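Local coordinates for protein cellobiose 2-epimerase (PDB 5ZIG) that probably catalyses the reversible epimerization of cellobiose to 4-O-beta-D-glucopyranosyl-D-mannose, at residues R313-L326 against L338-L352. Residues are numbered along the deposited sequence; the frame is centred on the assembly and turned at random.
Sequences RVWWVQAEAFVGFL and LDHACTVWRFIMDHL
The 315-326 part of helix 315-332, entered from strand 309-314 with V314 at the N-cap, runs antiparallel to the 338-352 part of helix 336-352, the axes 8.0 Å apart at closest approach and crossing at -159°. The backbones are nearest at F322 and A341, CA to CA 4.8 Å, a closeness that fits the small alanine side chain. V344 is a knob in the hole formed by Q318, A321, F322 and F325. Its CG1, anti to the backbone N (chi1 162°), is directed at the backbone of Q318, while CG2 meets the edge of the F325 ring in plane, 3.8 Å from CE2. Over a face of that same ring sits H340 CB, 3.6 Å from the centroid and almost on the ring normal, a CH-pi contact. W345 CE3 lies over one face of the F322 ring, the planes 40° apart, so the rings meet obliquely; L326 CD1 lies over the opposite face, toward the rim. W345 NE1 is hydrogen-bonded to E17 of helix 7-31. The two helices follow one another in the chain as part of the (alpha/alpha)6 barrel known for the N-acylglucosamine 2-epimerase family. At the 338 end, L326 CD2 touches A341 CB and L338 CD2 (3.7 Å), the two leucine side chains crossing at about a right angle. At the other end, Q318 CG presses on L352 CD1 at 3.6 Å; the Q318 chain, bent at chi2, sends NE2 to L299 O, with a weak second bond to V314 O. R313 lays CB and CG against the F347 ring (CG to CZ 3.7 Å), while its NE hydrogen-bonds to S298 OG and NH1 to R311 O.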
ATOM      1  N   ARG A 313       3.538  -1.986 -17.358  1.00 28.26           N
ATOM      2  CA  ARG A 313       4.272  -1.245 -16.406  1.00 31.28           C
ATOM      3  C   ARG A 313       3.248  -0.420 -15.667  1.00 27.63           C
ATOM      4  O   ARG A 313       2.872   0.607 -16.100  1.00 26.29           O
ATOM      5  CB  ARG A 313       5.340  -0.386 -17.066  1.00 32.58           C
ATOM      6  CG  ARG A 313       6.714  -0.976 -17.063  1.00 22.15           C
ATOM      7  CD  ARG A 313       6.757  -2.385 -17.516  1.00 22.23           C
ATOM      8  NE  ARG A 313       8.076  -2.854 -17.755  1.00 22.29           N
ATOM      9  CZ  ARG A 313       8.392  -3.996 -18.298  1.00 28.20           C
ATOM     10  NH1 ARG A 313       7.484  -4.866 -18.665  1.00 28.21           N
ATOM     11  NH2 ARG A 313       9.643  -4.285 -18.476  1.00 29.10           N
ATOM     12  N   VAL A 314       2.862  -0.946 -14.518  1.00 21.75           N
ATOM     13  CA  VAL A 314       1.851  -0.406 -13.630  1.00 29.31           C
ATOM     14  C   VAL A 314       2.391   0.531 -12.556  1.00 27.47           C
ATOM     15  O   VAL A 314       3.364   0.263 -11.945  1.00 33.85           O
ATOM     16  CB  VAL A 314       1.023  -1.561 -13.042  1.00 25.36           C
ATOM     17  CG1 VAL A 314       0.034  -1.088 -12.014  1.00 24.06           C
ATOM     18  CG2 VAL A 314       0.320  -2.313 -14.132  1.00 22.96           C
ATOM     19  N   TRP A 315       1.744   1.643 -12.395  1.00 27.96           N
ATOM     20  CA  TRP A 315       2.114   2.679 -11.469  1.00 28.17           C
ATOM     21  C   TRP A 315       2.591   2.269 -10.050  1.00 32.69           C
ATOM     22  O   TRP A 315       3.666   2.646  -9.707  1.00 26.90           O
ATOM     23  CB  TRP A 315       1.119   3.860 -11.473  1.00 25.11           C
ATOM     24  CG  TRP A 315       0.246   3.967 -10.317  1.00 21.20           C
ATOM     25  CD1 TRP A 315       0.408   4.750  -9.264  1.00 22.79           C
ATOM     26  CD2 TRP A 315      -0.820   3.109 -10.011  1.00 22.15           C
ATOM     27  NE1 TRP A 315      -0.523   4.513  -8.341  1.00 20.97           N
ATOM     28  CE2 TRP A 315      -1.306   3.494  -8.783  1.00 25.40           C
ATOM     29  CE3 TRP A 315      -1.457   2.085 -10.687  1.00 21.26           C
ATOM     30  CZ2 TRP A 315      -2.403   2.888  -8.215  1.00 29.94           C
ATOM     31  CZ3 TRP A 315      -2.502   1.500 -10.137  1.00 22.69           C
ATOM     32  CH2 TRP A 315      -2.979   1.894  -8.902  1.00 24.15           C
ATOM     33  N   TRP A 316       1.861   1.411  -9.348  1.00 21.09           N
ATOM     34  CA  TRP A 316       2.152   1.074  -7.991  1.00 22.67           C
ATOM     35  C   TRP A 316       3.332   0.173  -7.875  1.00 26.69           C
ATOM     36  O   TRP A 316       4.042   0.261  -6.960  1.00 29.29           O
ATOM     37  CB  TRP A 316       0.909   0.541  -7.264  1.00 20.85           C
ATOM     38  CG  TRP A 316       0.537  -0.812  -7.577  1.00 23.05           C
ATOM     39  CD1 TRP A 316      -0.270  -1.204  -8.538  1.00 25.85           C
ATOM     40  CD2 TRP A 316       0.962  -1.981  -6.913  1.00 26.72           C
ATOM     41  NE1 TRP A 316      -0.388  -2.518  -8.543  1.00 26.29           N
ATOM     42  CE2 TRP A 316       0.354  -3.036  -7.533  1.00 26.69           C
ATOM     43  CE3 TRP A 316       1.795  -2.236  -5.836  1.00 29.46           C
ATOM     44  CZ2 TRP A 316       0.558  -4.311  -7.140  1.00 24.52           C
ATOM     45  CZ3 TRP A 316       1.985  -3.509  -5.450  1.00 28.71           C
ATOM     46  CH2 TRP A 316       1.388  -4.522  -6.099  1.00 25.78           C
ATOM     47  N   VAL A 317       3.510  -0.669  -8.848  1.00 23.11           N
ATOM     48  CA  VAL A 317       4.568  -1.597  -8.907  1.00 22.39           C
ATOM     49  C   VAL A 317       5.928  -0.847  -8.997  1.00 29.30           C
ATOM     50  O   VAL A 317       6.870  -1.212  -8.367  1.00 22.10           O
ATOM     51  CB  VAL A 317       4.331  -2.532 -10.093  1.00 26.30           C
ATOM     52  CG1 VAL A 317       5.494  -3.420 -10.378  1.00 26.33           C
ATOM     53  CG2 VAL A 317       3.102  -3.374  -9.887  1.00 31.78           C
ATOM     54  N   GLN A 318       5.959   0.205  -9.805  1.00 27.81           N
ATOM     55  CA  GLN A 318       7.154   0.983 -10.007  1.00 33.24           C
ATOM     56  C   GLN A 318       7.430   1.761  -8.750  1.00 32.84           C
ATOM     57  O   GLN A 318       8.540   1.805  -8.295  1.00 29.45           O
ATOM     58  CB  GLN A 318       7.053   1.897 -11.238  1.00 21.37           C
ATOM     59  CG  GLN A 318       6.571   1.236 -12.484  1.00 25.88           C
ATOM     60  CD  GLN A 318       7.164  -0.121 -12.782  1.00 28.78           C
ATOM     61  OE1 GLN A 318       8.328  -0.308 -12.787  1.00 21.58           O
ATOM     62  NE2 GLN A 318       6.309  -1.059 -13.098  1.00 21.60           N
ATOM     63  N   ALA A 319       6.378   2.346  -8.214  1.00 22.79           N
ATOM     64  CA  ALA A 319       6.465   3.092  -7.017  1.00 23.22           C
ATOM     65  C   ALA A 319       7.023   2.235  -5.904  1.00 30.40           C
ATOM     66  O   ALA A 319       7.924   2.626  -5.241  1.00 29.62           O
ATOM     67  CB  ALA A 319       5.133   3.633  -6.633  1.00 20.80           C
ATOM     68  N   GLU A 320       6.475   1.053  -5.732  1.00 30.27           N
ATOM     69  CA  GLU A 320       6.946   0.198  -4.647  1.00 33.88           C
ATOM     70  C   GLU A 320       8.350  -0.316  -4.910  1.00 28.85           C
ATOM     71  O   GLU A 320       9.113  -0.539  -3.965  1.00 23.84           O
ATOM     72  CB  GLU A 320       5.997  -0.982  -4.438  1.00 36.52           C
ATOM     73  CG  GLU A 320       4.630  -0.576  -3.940  1.00 20.55           C
ATOM     74  CD  GLU A 320       4.724   0.239  -2.701  1.00 22.35           C
ATOM     75  OE1 GLU A 320       5.696   0.022  -1.939  1.00 24.99           O
ATOM     76  OE2 GLU A 320       3.845   1.099  -2.488  1.00 27.94           O
ATOM     77  N   ALA A 321       8.685  -0.549  -6.176  1.00 26.18           N
ATOM     78  CA  ALA A 321      10.045  -0.941  -6.505  1.00 26.51           C
ATOM     79  C   ALA A 321      11.028   0.161  -6.128  1.00 27.66           C
ATOM     80  O   ALA A 321      12.132  -0.128  -5.661  1.00 28.31           O
ATOM     81  CB  ALA A 321      10.143  -1.295  -7.985  1.00 24.84           C
ATOM     82  N   PHE A 322      10.614   1.424  -6.245  1.00 23.42           N
ATOM     83  CA  PHE A 322      11.461   2.534  -5.804  1.00 32.25           C
ATOM     84  C   PHE A 322      11.733   2.467  -4.294  1.00 38.54           C
ATOM     85  O   PHE A 322      12.893   2.469  -3.859  1.00 34.10           O
ATOM     86  CB  PHE A 322      10.791   3.859  -6.192  1.00 21.69           C
ATOM     87  CG  PHE A 322      11.526   5.065  -5.745  1.00 22.76           C
ATOM     88  CD1 PHE A 322      12.813   5.338  -6.239  1.00 28.39           C
ATOM     89  CD2 PHE A 322      10.952   5.944  -4.843  1.00 22.30           C
ATOM     90  CE1 PHE A 322      13.501   6.468  -5.829  1.00 26.67           C
ATOM     91  CE2 PHE A 322      11.635   7.072  -4.417  1.00 29.25           C
ATOM     92  CZ  PHE A 322      12.914   7.340  -4.917  1.00 32.68           C
ATOM     93  N   VAL A 323      10.675   2.394  -3.472  1.00 25.73           N
ATOM     94  CA  VAL A 323      10.884   2.347  -2.022  1.00 20.50           C
ATOM     95  C   VAL A 323      11.642   1.091  -1.642  1.00 20.50           C
ATOM     96  O   VAL A 323      12.523   1.116  -0.775  1.00 25.34           O
ATOM     97  CB  VAL A 323       9.547   2.455  -1.275  1.00 32.17           C
ATOM     98  CG1 VAL A 323       9.796   2.558   0.212  1.00 32.67           C
ATOM     99  CG2 VAL A 323       8.796   3.679  -1.757  1.00 28.27           C
ATOM    100  N   GLY A 324      11.377  -0.003  -2.350  1.00 20.56           N
ATOM    101  CA  GLY A 324      12.029  -1.253  -2.028  1.00 24.18           C
ATOM    102  C   GLY A 324      13.518  -1.224  -2.302  1.00 20.66           C
ATOM    103  O   GLY A 324      14.301  -1.799  -1.550  1.00 24.22           O
ATOM    104  N   PHE A 325      13.928  -0.546  -3.381  1.00 20.76           N
ATOM    105  CA  PHE A 325      15.341  -0.508  -3.713  1.00 23.97           C
ATOM    106  C   PHE A 325      16.105   0.387  -2.744  1.00 27.12           C
ATOM    107  O   PHE A 325      17.249   0.084  -2.387  1.00 27.98           O
ATOM    108  CB  PHE A 325      15.525  -0.057  -5.169  1.00 30.18           C
ATOM    109  CG  PHE A 325      15.173  -1.119  -6.174  1.00 21.08           C
ATOM    110  CD1 PHE A 325      15.602  -2.426  -5.988  1.00 25.00           C
ATOM    111  CD2 PHE A 325      14.428  -0.816  -7.294  1.00 21.16           C
ATOM    112  CE1 PHE A 325      15.280  -3.414  -6.902  1.00 23.37           C
ATOM    113  CE2 PHE A 325      14.111  -1.787  -8.212  1.00 22.62           C
ATOM    114  CZ  PHE A 325      14.533  -3.087  -8.018  1.00 21.26           C
ATOM    115  N   LEU A 326      15.492   1.496  -2.312  1.00 27.22           N
ATOM    116  CA  LEU A 326      16.108   2.341  -1.296  1.00 23.17           C
ATOM    117  C   LEU A 326      16.274   1.586   0.014  1.00 29.25           C
ATOM    118  O   LEU A 326      17.332   1.670   0.673  1.00 24.32           O
ATOM    119  CB  LEU A 326      15.273   3.594  -1.086  1.00 20.62           C
ATOM    120  CG  LEU A 326      15.118   4.558  -2.271  1.00 32.10           C
ATOM    121  CD1 LEU A 326      14.190   5.685  -1.854  1.00 25.51           C
ATOM    122  CD2 LEU A 326      16.478   5.112  -2.805  1.00 23.88           C
ATOM    123  N   LEU A 338      20.752   1.405  -5.056  1.00 33.14           N
ATOM    124  CA  LEU A 338      20.447   2.798  -5.360  1.00 32.82           C
ATOM    125  C   LEU A 338      20.412   3.045  -6.869  1.00 30.46           C
ATOM    126  O   LEU A 338      19.584   3.827  -7.351  1.00 31.12           O
ATOM    127  CB  LEU A 338      21.467   3.719  -4.689  1.00 36.76           C
ATOM    128  CG  LEU A 338      21.468   3.765  -3.157  1.00 37.29           C
ATOM    129  CD1 LEU A 338      22.505   4.743  -2.616  1.00 30.57           C
ATOM    130  CD2 LEU A 338      20.062   4.095  -2.628  1.00 34.99           C
ATOM    131  N   ASP A 339      21.319   2.408  -7.624  1.00 32.43           N
ATOM    132  CA  ASP A 339      21.263   2.482  -9.082  1.00 29.83           C
ATOM    133  C   ASP A 339      19.883   2.069  -9.579  1.00 33.71           C
ATOM    134  O   ASP A 339      19.286   2.725 -10.446  1.00 28.15           O
ATOM    135  CB  ASP A 339      22.332   1.575  -9.713  1.00 27.97           C
ATOM    136  CG  ASP A 339      23.769   2.028  -9.424  1.00 34.20           C
ATOM    137  OD1 ASP A 339      23.997   3.237  -9.242  1.00 32.15           O
ATOM    138  OD2 ASP A 339      24.674   1.168  -9.375  1.00 36.18           O
ATOM    139  N   HIS A 340      19.370   0.981  -9.016  1.00 30.11           N
ATOM    140  CA  HIS A 340      18.074   0.453  -9.404  1.00 40.07           C
ATOM    141  C   HIS A 340      16.960   1.449  -9.083  1.00 33.60           C
ATOM    142  O   HIS A 340      16.177   1.822  -9.961  1.00 21.53           O
ATOM    143  CB  HIS A 340      17.876  -0.903  -8.711  1.00 33.52           C
ATOM    144  CG  HIS A 340      18.793  -1.980  -9.230  1.00 33.08           C
ATOM    145  ND1 HIS A 340      19.156  -2.078 -10.561  1.00 26.81           N
ATOM    146  CD2 HIS A 340      19.415  -3.005  -8.600  1.00 27.84           C
ATOM    147  CE1 HIS A 340      19.950  -3.123 -10.726  1.00 22.99           C
ATOM    148  NE2 HIS A 340      20.120  -3.705  -9.551  1.00 29.63           N
ATOM    149  N   ALA A 341      16.901   1.921  -7.832  1.00 32.96           N
ATOM    150  CA  ALA A 341      15.939   2.954  -7.451  1.00 26.57           C
ATOM    151  C   ALA A 341      15.976   4.137  -8.415  1.00 27.85           C
ATOM    152  O   ALA A 341      14.946   4.544  -8.959  1.00 21.37           O
ATOM    153  CB  ALA A 341      16.210   3.437  -6.030  1.00 28.03           C
ATOM    154  N   CYS A 342      17.160   4.726  -8.605  1.00 29.52           N
ATOM    155  CA  CYS A 342      17.299   5.818  -9.564  1.00 27.68           C
ATOM    156  C   CYS A 342      16.738   5.427 -10.927  1.00 21.70           C
ATOM    157  O   CYS A 342      16.015   6.209 -11.549  1.00 30.44           O
ATOM    158  CB  CYS A 342      18.770   6.249  -9.686  1.00 31.40           C
ATOM    159  SG  CYS A 342      19.589   6.844  -8.138  1.00 37.56           S
ATOM    160  N   THR A 343      17.050   4.215 -11.396  1.00 26.33           N
ATOM    161  CA  THR A 343      16.533   3.748 -12.683  1.00 27.63           C
ATOM    162  C   THR A 343      15.013   3.704 -12.689  1.00 29.75           C
ATOM    163  O   THR A 343      14.371   4.144 -13.651  1.00 27.29           O
ATOM    164  CB  THR A 343      17.106   2.361 -13.004  1.00 32.83           C
ATOM    165  OG1 THR A 343      18.492   2.483 -13.328  1.00 35.00           O
ATOM    166  CG2 THR A 343      16.375   1.714 -14.182  1.00 33.58           C
ATOM    167  N   VAL A 344      14.419   3.148 -11.627  1.00 25.85           N
ATOM    168  CA  VAL A 344      12.966   3.060 -11.558  1.00 27.64           C
ATOM    169  C   VAL A 344      12.363   4.454 -11.508  1.00 25.61           C
ATOM    170  O   VAL A 344      11.365   4.734 -12.185  1.00 30.74           O
ATOM    171  CB  VAL A 344      12.535   2.195 -10.350  1.00 28.99           C
ATOM    172  CG1 VAL A 344      11.069   2.452  -9.987  1.00 24.69           C
ATOM    173  CG2 VAL A 344      12.744   0.724 -10.675  1.00 25.97           C
ATOM    174  N   TRP A 345      12.980   5.364 -10.744  1.00 21.50           N
ATOM    175  CA  TRP A 345      12.402   6.698 -10.601  1.00 25.52           C
ATOM    176  C   TRP A 345      12.431   7.455 -11.923  1.00 35.98           C
ATOM    177  O   TRP A 345      11.483   8.174 -12.258  1.00 31.05           O
ATOM    178  CB  TRP A 345      13.138   7.507  -9.526  1.00 29.48           C
ATOM    179  CG  TRP A 345      12.520   8.872  -9.395  1.00 29.16           C
ATOM    180  CD1 TRP A 345      13.033  10.057  -9.843  1.00 27.96           C
ATOM    181  CD2 TRP A 345      11.237   9.178  -8.832  1.00 32.13           C
ATOM    182  NE1 TRP A 345      12.158  11.092  -9.570  1.00 22.97           N
ATOM    183  CE2 TRP A 345      11.046  10.577  -8.959  1.00 25.28           C
ATOM    184  CE3 TRP A 345      10.232   8.406  -8.223  1.00 22.59           C
ATOM    185  CZ2 TRP A 345       9.896  11.218  -8.501  1.00 22.80           C
ATOM    186  CZ3 TRP A 345       9.102   9.043  -7.769  1.00 23.60           C
ATOM    187  CH2 TRP A 345       8.933  10.437  -7.925  1.00 26.02           C
ATOM    188  N   ARG A 346      13.525   7.312 -12.675  1.00 37.16           N
ATOM    189  CA  ARG A 346      13.608   7.905 -14.004  1.00 33.37           C
ATOM    190  C   ARG A 346      12.495   7.378 -14.900  1.00 26.54           C
ATOM    191  O   ARG A 346      11.863   8.144 -15.638  1.00 28.93           O
ATOM    192  CB  ARG A 346      14.995   7.615 -14.603  1.00 32.85           C
ATOM    193  CG  ARG A 346      15.328   8.386 -15.869  1.00 49.50           C
ATOM    194  CD  ARG A 346      14.994   9.861 -15.727  1.00 60.59           C
ATOM    195  NE  ARG A 346      15.442  10.628 -16.885  1.00 71.28           N
ATOM    196  CZ  ARG A 346      15.069  11.878 -17.136  1.00 76.60           C
ATOM    197  NH1 ARG A 346      14.238  12.494 -16.300  1.00 73.11           N
ATOM    198  NH2 ARG A 346      15.528  12.510 -18.215  1.00 77.55           N
ATOM    199  N   PHE A 347      12.224   6.073 -14.832  1.00 29.90           N
ATOM    200  CA  PHE A 347      11.135   5.516 -15.623  1.00 31.67           C
ATOM    201  C   PHE A 347       9.810   6.184 -15.262  1.00 26.55           C
ATOM    202  O   PHE A 347       9.035   6.574 -16.148  1.00 29.76           O
ATOM    203  CB  PHE A 347      11.056   3.999 -15.424  1.00 22.03           C
ATOM    204  CG  PHE A 347      10.082   3.337 -16.347  1.00 31.24           C
ATOM    205  CD1 PHE A 347      10.456   3.007 -17.647  1.00 25.03           C
ATOM    206  CD2 PHE A 347       8.768   3.088 -15.928  1.00 31.75           C
ATOM    207  CE1 PHE A 347       9.560   2.430 -18.513  1.00 34.74           C
ATOM    208  CE2 PHE A 347       7.866   2.510 -16.779  1.00 35.53           C
ATOM    209  CZ  PHE A 347       8.259   2.174 -18.083  1.00 42.84           C
ATOM    210  N   ILE A 348       9.560   6.353 -13.961  1.00 21.82           N
ATOM    211  CA  ILE A 348       8.335   6.993 -13.492  1.00 30.02           C
ATOM    212  C   ILE A 348       8.238   8.412 -14.024  1.00 28.96           C
ATOM    213  O   ILE A 348       7.199   8.826 -14.554  1.00 26.68           O
ATOM    214  CB  ILE A 348       8.279   6.985 -11.954  1.00 28.71           C
ATOM    215  CG1 ILE A 348       8.244   5.563 -11.403  1.00 24.78           C
ATOM    216  CG2 ILE A 348       7.080   7.791 -11.463  1.00 37.95           C
ATOM    217  CD1 ILE A 348       8.513   5.511  -9.891  1.00 23.50           C
ATOM    218  N   MET A 349       9.299   9.199 -13.828  1.00 28.44           N
ATOM    219  CA  MET A 349       9.297  10.582 -14.306  1.00 30.93           C
ATOM    220  C   MET A 349       9.124  10.658 -15.821  1.00 27.34           C
ATOM    221  O   MET A 349       8.428  11.547 -16.327  1.00 26.80           O
ATOM    222  CB  MET A 349      10.597  11.285 -13.894  1.00 29.69           C
ATOM    223  CG  MET A 349      10.702  11.575 -12.394  1.00 29.81           C
ATOM    224  SD  MET A 349       9.470  12.747 -11.804  1.00 35.54           S
ATOM    225  CE  MET A 349      10.219  14.321 -12.207  1.00 33.60           C
ATOM    226  N   ASP A 350       9.741   9.731 -16.556  0.54 22.28           N
ATOM    227  CA  ASP A 350       9.719   9.792 -18.015  0.54 29.26           C
ATOM    228  C   ASP A 350       8.362   9.407 -18.593  0.54 35.03           C
ATOM    229  O   ASP A 350       7.925   9.982 -19.596  0.54 38.93           O
ATOM    230  CB  ASP A 350      10.795   8.877 -18.591  0.54 28.34           C
ATOM    231  CG  ASP A 350      12.158   9.504 -18.552  0.54 26.30           C
ATOM    232  OD1 ASP A 350      12.250  10.712 -18.846  0.54 22.75           O
ATOM    233  OD2 ASP A 350      13.125   8.782 -18.237  0.54 22.62           O
ATOM    234  N   HIS A 351       7.695   8.429 -17.998  1.00 31.87           N
ATOM    235  CA  HIS A 351       6.543   7.846 -18.681  1.00 31.81           C
ATOM    236  C   HIS A 351       5.265   7.800 -17.848  1.00 41.27           C
ATOM    237  O   HIS A 351       4.184   8.015 -18.401  1.00 30.07           O
ATOM    238  CB  HIS A 351       6.925   6.435 -19.167  1.00 32.61           C
ATOM    239  CG  HIS A 351       8.219   6.385 -19.931  1.00 38.21           C
ATOM    240  ND1 HIS A 351       8.443   7.126 -21.073  1.00 43.34           N
ATOM    241  CD2 HIS A 351       9.358   5.683 -19.713  1.00 44.30           C
ATOM    242  CE1 HIS A 351       9.662   6.885 -21.523  1.00 47.26           C
ATOM    243  NE2 HIS A 351      10.239   6.011 -20.717  1.00 44.71           N
ATOM    244  N   LEU A 352       5.354   7.543 -16.536  1.00 42.38           N
ATOM    245  CA  LEU A 352       4.144   7.380 -15.728  1.00 35.63           C
ATOM    246  C   LEU A 352       3.544   8.704 -15.285  1.00 31.40           C
ATOM    247  O   LEU A 352       2.356   8.755 -14.957  1.00 30.96           O
ATOM    248  CB  LEU A 352       4.424   6.519 -14.494  1.00 22.69           C
ATOM    249  CG  LEU A 352       4.416   5.040 -14.860  1.00 33.18           C
ATOM    250  CD1 LEU A 352       5.229   4.259 -13.842  1.00 39.92           C
ATOM    251  CD2 LEU A 352       2.970   4.482 -14.977  1.00 38.08           C
TER